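Local atomic coordinates of choline dehydrogenase and related flavoproteins (Aspergillus oryzae, PDB entry 3Q9T), a protein that oxidises formate using a modified flavin, 8-formyl-FAD, as a member of the glucose-methanol-choline oxidoreductase family. Residues Ile40-Pro43 and Glu44-Pro47; Gly380-Pro383 and Phe384-Leu387; Ser467-Leu470 and Leu471-Glu475; Leu517-Asn520 and Ile521-Val525. One frame throughout, in Å; residues are numbered along the deposited sequence. Where two conformers were deposited one is given.

Contact 1. Residues Ile40-Pro43 and Glu44-Pro47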
# COMPACT_ATOMS: atom_id res chain seq x y z
N ILE A 40 0.18 -28.40 8.26
CA ILE A 40 -0.36 -29.76 8.38
C ILE A 40 0.58 -30.79 7.77
O ILE A 40 1.45 -30.46 6.96
CB ILE A 40 -1.72 -29.92 7.66
CG1 ILE A 40 -1.61 -29.46 6.21
CG2 ILE A 40 -2.83 -29.15 8.36
CD1 ILE A 40 -2.48 -30.30 5.27
N GLY A 41 0.36 -32.05 8.15
CA GLY A 41 1.25 -33.12 7.75
C GLY A 41 0.69 -33.97 6.63
O GLY A 41 1.42 -34.78 6.07
N ASN A 42 -0.59 -33.78 6.32
CA ASN A 42 -1.29 -34.62 5.35
C ASN A 42 -1.85 -33.84 4.14
O ASN A 42 -3.05 -33.90 3.88
CB ASN A 42 -2.44 -35.34 6.04
CG ASN A 42 -3.46 -34.38 6.63
OD1 ASN A 42 -3.10 -33.27 7.03
ND2 ASN A 42 -4.73 -34.78 6.69
N PRO A 43 -0.99 -33.12 3.41
CA PRO A 43 -1.46 -32.36 2.24
C PRO A 43 -2.15 -33.23 1.20
O PRO A 43 -3.10 -32.76 0.58
CB PRO A 43 -0.17 -31.78 1.64
CG PRO A 43 0.94 -32.61 2.21
CD PRO A 43 0.47 -32.96 3.61
N GLU A 44 -1.67 -34.46 0.99
CA GLU A 44 -2.27 -35.33 -0.03
C GLU A 44 -3.74 -35.60 0.26
O GLU A 44 -4.47 -36.02 -0.62
CB GLU A 44 -1.49 -36.64 -0.20
CG GLU A 44 -0.10 -36.46 -0.78
CD GLU A 44 0.67 -37.77 -0.89
OE1 GLU A 44 0.36 -38.57 -1.80
OE2 GLU A 44 1.58 -37.99 -0.07
N ASP A 45 -4.18 -35.35 1.49
CA ASP A 45 -5.59 -35.52 1.85
C ASP A 45 -6.46 -34.28 1.57
O ASP A 45 -7.66 -34.30 1.84
CB ASP A 45 -5.73 -35.85 3.34
CG ASP A 45 -5.21 -37.23 3.68
OD1 ASP A 45 -5.03 -38.06 2.76
OD2 ASP A 45 -5.01 -37.47 4.89
N ILE A 46 -5.86 -33.20 1.07
CA ILE A 46 -6.59 -31.95 0.85
C ILE A 46 -6.85 -31.70 -0.64
O ILE A 46 -5.93 -31.41 -1.39
CB ILE A 46 -5.84 -30.73 1.44
CG1 ILE A 46 -5.37 -31.02 2.87
CG2 ILE A 46 -6.73 -29.50 1.42
CD1 ILE A 46 -6.50 -31.16 3.87
N PRO A 47 -8.11 -31.84 -1.08
CA PRO A 47 -8.46 -31.65 -2.49
C PRO A 47 -7.89 -30.36 -3.10
O PRO A 47 -7.29 -30.42 -4.16
CB PRO A 47 -9.99 -31.60 -2.48
CG PRO A 47 -10.37 -32.44 -1.29
CD PRO A 47 -9.28 -32.21 -0.26
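Ile46 N donates to Pro43 O at 2.8 Å, with an N-H...O angle of 162°. One residue earlier the same step occurs, Asp45 N bonding to Asn42 O at 3.0 Å. Each bond spans three residues, so two overlapping turns wind the chain into a scrap of 3-10 helix. A side-chain link spans the first turn: Asn42 ND2 gives a hydrogen bond of 3.2 Å to Asp45 OD2, which it meets on the anti side. The two flat groups stand almost perpendicular, 87° apart, although the acceptor stays close to the amide plane. With CG between its own backbone N and carbonyl carbon (chi1 60°), the Asn42 amide is placed beside Asp45. The apolar part of the contact is small. The side chains of Ile40 and Ile46 reach toward each other tip to tip, Ile40 CD1 coming 3.8 Å from Ile46 CG1. Ile46 also rests on Tyr63, while Pro43 and Glu44 touch Phe212; the Asn42-Asp45 pair is on the exposed side. With Ile46 at the N-cap, the whole is a 3-10 turn feeding directly into helix 47-50, in the connection that follows strand 33-36 of the parallel sheet of the FAD-binding, Rossmann-type fold.

Contact 2. Residues Gly380-Pro383 and Phe384-Leu387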
# COMPACT_ATOMS: atom_id res chain seq x y z
N GLY A 380 28.08 -0.59 -23.97
CA GLY A 380 27.43 -1.20 -25.12
C GLY A 380 26.78 -2.55 -24.86
O GLY A 380 26.17 -3.13 -25.76
N LYS A 381 26.92 -3.05 -23.64
CA LYS A 381 26.27 -4.28 -23.22
C LYS A 381 24.88 -4.01 -22.63
O LYS A 381 24.71 -3.13 -21.80
CB LYS A 381 27.13 -5.00 -22.17
CG LYS A 381 28.53 -5.40 -22.63
CD LYS A 381 28.48 -6.61 -23.57
CE LYS A 381 29.87 -6.95 -24.14
NZ LYS A 381 29.81 -7.96 -25.25
N ASP A 382 23.89 -4.79 -23.07
CA ASP A 382 22.55 -4.74 -22.51
C ASP A 382 22.59 -4.89 -20.99
O ASP A 382 23.10 -5.89 -20.49
CB ASP A 382 21.70 -5.87 -23.10
CG ASP A 382 20.36 -6.01 -22.44
OD1 ASP A 382 19.90 -7.16 -22.25
OD2 ASP A 382 19.74 -4.96 -22.10
N PRO A 383 22.06 -3.89 -20.27
CA PRO A 383 22.04 -3.95 -18.80
C PRO A 383 21.32 -5.17 -18.24
O PRO A 383 21.78 -5.73 -17.26
CB PRO A 383 21.30 -2.66 -18.39
CG PRO A 383 21.53 -1.71 -19.54
CD PRO A 383 21.60 -2.58 -20.78
N PHE A 384 20.19 -5.55 -18.84
CA PHE A 384 19.38 -6.63 -18.28
C PHE A 384 19.96 -8.03 -18.49
O PHE A 384 20.17 -8.79 -17.52
CB PHE A 384 17.94 -6.58 -18.85
CG PHE A 384 17.30 -5.23 -18.73
CD1 PHE A 384 16.76 -4.80 -17.52
CD2 PHE A 384 17.24 -4.38 -19.82
CE1 PHE A 384 16.17 -3.56 -17.41
CE2 PHE A 384 16.65 -3.14 -19.72
CZ PHE A 384 16.12 -2.72 -18.51
N SER A 385 20.20 -8.37 -19.75
CA SER A 385 20.61 -9.73 -20.11
C SER A 385 21.81 -9.67 -21.06
O SER A 385 21.68 -10.00 -22.24
CB SER A 385 19.46 -10.45 -20.80
OG SER A 385 18.35 -10.62 -19.93
N PRO A 386 22.98 -9.27 -20.55
CA PRO A 386 24.13 -9.03 -21.43
C PRO A 386 24.71 -10.32 -22.01
O PRO A 386 25.68 -10.27 -22.77
CB PRO A 386 25.16 -8.39 -20.49
CG PRO A 386 24.82 -8.95 -19.13
CD PRO A 386 23.32 -9.08 -19.12
N LEU A 387 24.13 -11.46 -21.66
CA LEU A 387 24.69 -12.76 -22.03
C LEU A 387 23.67 -13.57 -22.82
O LEU A 387 23.72 -14.79 -22.85
CB LEU A 387 25.10 -13.53 -20.77
CG LEU A 387 26.55 -13.60 -20.30
CD1 LEU A 387 27.37 -12.39 -20.70
CD2 LEU A 387 26.59 -13.80 -18.79
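An Asx turn whose defining bond is weak, backed by a firmer bond one residue further on, shapes the loop between helix 369-377 and strand 392-397. Asp382 divides its carboxylate between two successive amides. OD1 accepts from Ser385 N at 2.8 Å, and this bond, which carries most of the contact, arrives from above the carboxylate plane, 60° out of it; the Asx-turn bond proper, from Phe384 N to OD2, is weak at 3.3 Å. The carboxylate is brought back to these amides by a CG that points away from its own backbone N (chi1 172°). Pro383 bridges the turn with helix-like backbone angles. The Phe384 side chain crosses that of Asp382 at about a right angle, its CD2 coming within 3.4 Å of Asp382 OD2, with ring and carboxylate planes 52° apart. On the backbone side Pro386 CB packs 3.2 Å from Asp382 O, so the next proline ring lies against the turn. Asp382 has further partners: Arg360 in a salt bridge and His391 at OD1, and the Tyr371 hydroxyl at OD2. So many donors round a buried carboxylate would probably favour its ionised form. Ser385 OG binds Pro390 O, and Phe384 rests on helix 454-473. The arrangement resembles the bonding of a helix N-cap, though no regular helix follows this Asx turn.

Contact 3. Residues Ser467-Leu470 and Leu471-Glu475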
# COMPACT_ATOMS: atom_id res chain seq x y z
N SER A 467 3.75 -7.62 -25.56
CA SER A 467 2.63 -8.55 -25.38
C SER A 467 1.36 -8.08 -26.08
O SER A 467 0.62 -8.89 -26.64
CB SER A 467 2.33 -8.82 -23.90
OG SER A 467 3.46 -9.32 -23.23
N TYR A 468 1.11 -6.77 -26.02
CA TYR A 468 -0.05 -6.15 -26.67
C TYR A 468 0.03 -6.25 -28.20
O TYR A 468 -0.94 -6.64 -28.86
CB TYR A 468 -0.20 -4.69 -26.21
CG TYR A 468 -1.22 -4.54 -25.11
CD1 TYR A 468 -2.46 -3.94 -25.34
CD2 TYR A 468 -0.96 -5.06 -23.84
CE1 TYR A 468 -3.40 -3.83 -24.33
CE2 TYR A 468 -1.90 -4.95 -22.82
CZ TYR A 468 -3.12 -4.34 -23.07
OH TYR A 468 -4.05 -4.24 -22.06
N ASP A 469 1.20 -5.92 -28.75
CA ASP A 469 1.45 -6.12 -30.18
C ASP A 469 1.13 -7.54 -30.61
O ASP A 469 0.45 -7.77 -31.61
CB ASP A 469 2.91 -5.83 -30.51
CG ASP A 469 3.24 -4.37 -30.42
OD1 ASP A 469 2.29 -3.56 -30.35
OD2 ASP A 469 4.43 -4.02 -30.42
N LEU A 470 1.63 -8.49 -29.84
CA LEU A 470 1.49 -9.91 -30.16
C LEU A 470 0.03 -10.30 -30.23
O LEU A 470 -0.41 -11.03 -31.12
CB LEU A 470 2.21 -10.71 -29.07
CG LEU A 470 2.46 -12.22 -29.00
CD1 LEU A 470 1.68 -12.82 -27.85
CD2 LEU A 470 2.24 -12.98 -30.32
N LEU A 471 -0.75 -9.79 -29.29
CA LEU A 471 -2.08 -10.30 -29.08
C LEU A 471 -3.11 -9.49 -29.86
O LEU A 471 -4.12 -10.04 -30.31
CB LEU A 471 -2.42 -10.34 -27.59
CG LEU A 471 -1.61 -11.31 -26.71
CD1 LEU A 471 -1.82 -11.00 -25.22
CD2 LEU A 471 -1.94 -12.78 -26.99
N PHE A 472 -2.85 -8.19 -30.03
CA PHE A 472 -3.74 -7.31 -30.78
C PHE A 472 -3.42 -7.22 -32.27
O PHE A 472 -4.23 -6.75 -33.05
CB PHE A 472 -3.78 -5.89 -30.19
CG PHE A 472 -4.69 -5.76 -29.01
CD1 PHE A 472 -5.98 -5.27 -29.17
CD2 PHE A 472 -4.28 -6.14 -27.75
CE1 PHE A 472 -6.82 -5.17 -28.09
CE2 PHE A 472 -5.12 -6.04 -26.67
CZ PHE A 472 -6.40 -5.55 -26.84
N LYS A 473 -2.24 -7.66 -32.66
CA LYS A 473 -1.82 -7.54 -34.05
C LYS A 473 -1.40 -8.89 -34.61
O LYS A 473 -1.30 -9.05 -35.82
CB LYS A 473 -0.62 -6.58 -34.19
CG LYS A 473 -0.84 -5.17 -33.71
CD LYS A 473 0.44 -4.38 -33.91
CE LYS A 473 0.36 -3.00 -33.29
NZ LYS A 473 1.72 -2.39 -33.16
N GLY A 474 -1.11 -9.84 -33.73
CA GLY A 474 -0.62 -11.13 -34.18
C GLY A 474 -1.65 -11.90 -34.99
O GLY A 474 -2.84 -11.88 -34.67
N GLU A 475 -1.18 -12.58 -36.03
CA GLU A 475 -2.03 -13.40 -36.88
C GLU A 475 -2.89 -14.37 -36.08
O GLU A 475 -2.42 -15.03 -35.15
CB GLU A 475 -1.14 -14.19 -37.86
CG GLU A 475 -1.89 -15.03 -38.87
CD GLU A 475 -0.97 -15.95 -39.67
OE1 GLU A 475 0.24 -15.63 -39.79
OE2 GLU A 475 -1.45 -17.00 -40.17
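Buried Leu470 and Leu471 form the tight side of this C-terminal part of helix 454-473: Leu471 CG lies 3.3 Å from Ser467 O, and Leu471 CD2 meets Leu470 CD1 at 3.7 Å. The backbone N of Leu471 bonds to the same Ser467 O at 3.1 Å. Away from these leucines the contact is looser. Phe472 N donates to Tyr468 O at 2.7 Å, but the rings of these two partly exposed residues, side by side and pointing the same way with planes only 7° apart, are slid so far that they barely overlap, with centroids 5.2 Å apart; Tyr468 O itself lies at the edge of the Phe472 ring. On the solvent side, exposed Lys473 runs extended beyond CG alongside Asp469, and its NZ forms a salt bridge of 3.1 Å with Asp469 OD1, reached from above the carboxylate plane; the other oxygen, OD2, binds the Tyr364 hydroxyl. Gly474 N gives a weak bond of 3.0 Å to Leu470 O. Tyr468 OH is held by Glu484. Leu470 packs on helix 167-179, whereas Leu471 faces strands 308-316 and 415-423, so this part of helix 454-473 is wedged between another helix and a sheet.

Contact 4. Residues Leu517-Asn520 and Ile521-Val525; sequences LSKN and IDQGV
Two carboxamides, of Gln523 and Asn520, shape an Asx motif in the loop between strands 506-507 and 538-540. That of Gln523 is met at its oxygen end by the chain it folds back upon: Lys519 N donates to OE1 at 2.8 Å, almost straight at 173° and nearly in line with the C=O bond. Ser518 CB and Lys519 CB flank that oxygen from opposite sides of the amide plane, at 3.6 and 3.7 Å from OE1. Gln523 reaches so far because its CG is turned away from the backbone N (chi1 -173°) and the chain stays extended beyond it; at the other end NE2 binds Glu114 O. The second flat group, the amide of Asn520, makes the Asx turn: its OD1 takes a weak bond from Asp522 N at 2.9 Å. The backbone O of Asn520 accepts from two donors, Gln523 N at 2.9 Å and Gly524 N at 3.1 Å. Side chain and carbonyl of one residue thus hold three successive amides and reverse the chain. Around this turn, Asp522 is tied to Arg298 by a salt bridge, Ile521 rests on Ser297 and His533, and Ser518 OG is bound to His533. The two arms close together at Gly524, which has no side chain to hold them apart: its CA lies 3.3 Å from Ser518 CB, tighter than usual carbon contact.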
# COMPACT_ATOMS: atom_id res chain seq x y z
N LEU A 517 24.49 -18.46 -1.13
CA LEU A 517 25.74 -19.17 -1.26
C LEU A 517 26.85 -18.17 -1.58
O LEU A 517 26.64 -17.16 -2.27
CB LEU A 517 25.63 -20.30 -2.29
CG LEU A 517 26.04 -20.05 -3.73
CD1 LEU A 517 27.51 -19.83 -3.77
CD2 LEU A 517 25.67 -21.25 -4.58
N SER A 518 28.03 -18.45 -1.04
CA SER A 518 29.15 -17.51 -1.15
C SER A 518 30.48 -18.16 -0.79
O SER A 518 30.53 -19.25 -0.24
CB SER A 518 28.90 -16.31 -0.23
OG SER A 518 28.87 -16.74 1.12
N LYS A 519 31.57 -17.45 -1.07
CA LYS A 519 32.90 -17.99 -0.75
C LYS A 519 33.36 -17.65 0.67
O LYS A 519 34.24 -18.31 1.20
CB LYS A 519 33.92 -17.54 -1.79
CG LYS A 519 33.73 -18.24 -3.14
CD LYS A 519 34.52 -17.58 -4.25
CE LYS A 519 34.56 -18.47 -5.49
NZ LYS A 519 35.05 -17.71 -6.68
N ASN A 520 32.77 -16.62 1.27
CA ASN A 520 33.13 -16.23 2.64
C ASN A 520 32.05 -15.34 3.20
O ASN A 520 31.19 -14.87 2.47
CB ASN A 520 34.45 -15.45 2.65
CG ASN A 520 34.41 -14.27 1.72
OD1 ASN A 520 33.65 -13.32 1.93
ND2 ASN A 520 35.21 -14.33 0.67
N ILE A 521 32.14 -15.06 4.50
CA ILE A 521 31.06 -14.36 5.18
C ILE A 521 30.92 -12.90 4.78
O ILE A 521 29.91 -12.25 5.08
CB ILE A 521 31.18 -14.51 6.72
CG1 ILE A 521 29.82 -14.30 7.40
CG2 ILE A 521 32.28 -13.59 7.28
CD1 ILE A 521 29.81 -14.67 8.86
N ASP A 522 31.92 -12.37 4.08
CA ASP A 522 31.85 -11.00 3.60
C ASP A 522 31.09 -10.91 2.29
O ASP A 522 30.72 -9.82 1.84
CB ASP A 522 33.24 -10.37 3.47
CG ASP A 522 33.82 -9.98 4.81
OD1 ASP A 522 33.09 -9.36 5.61
OD2 ASP A 522 35.00 -10.29 5.08
N GLN A 523 30.82 -12.06 1.69
CA GLN A 523 30.11 -12.10 0.44
C GLN A 523 28.69 -12.64 0.61
O GLN A 523 27.78 -12.22 -0.09
CB GLN A 523 30.87 -12.95 -0.59
CG GLN A 523 30.27 -12.92 -1.98
CD GLN A 523 30.94 -13.92 -2.91
OE1 GLN A 523 31.40 -14.98 -2.48
NE2 GLN A 523 31.02 -13.57 -4.20
N GLY A 524 28.51 -13.57 1.54
CA GLY A 524 27.22 -14.23 1.68
C GLY A 524 27.09 -14.93 3.01
O GLY A 524 27.93 -14.74 3.89
N VAL A 525 26.04 -15.72 3.19
CA VAL A 525 25.87 -16.38 4.49
C VAL A 525 26.24 -17.87 4.56
O VAL A 525 26.62 -18.36 5.62
CB VAL A 525 24.50 -16.07 5.18
CG1 VAL A 525 23.82 -14.83 4.57
CG2 VAL A 525 23.63 -17.27 5.22

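How the contacts relate
The four contacts illustrate short-range bonding at widely spaced points of one chain. Contact 1 is near the cofactor, the Ile40 side chain lying about 9 Å from the bound 8-formyl-FAD and about 7 Å from that of Glu37, an FAD-binding residue; in contact 4 the Val525 side chain is about 13 Å from the flavin cofactor. Contacts 1 and 2 occupy opposite sides of the chain's centre, their own centres about 45 Å apart. Contact 2 stands about 26 Å, centre to centre, from both contact 3 and contact 4, which are themselves about 45 Å apart. Helix 454-473 joins two of them: Phe384 packs near its start, and contact 3 lies in its C-terminal part.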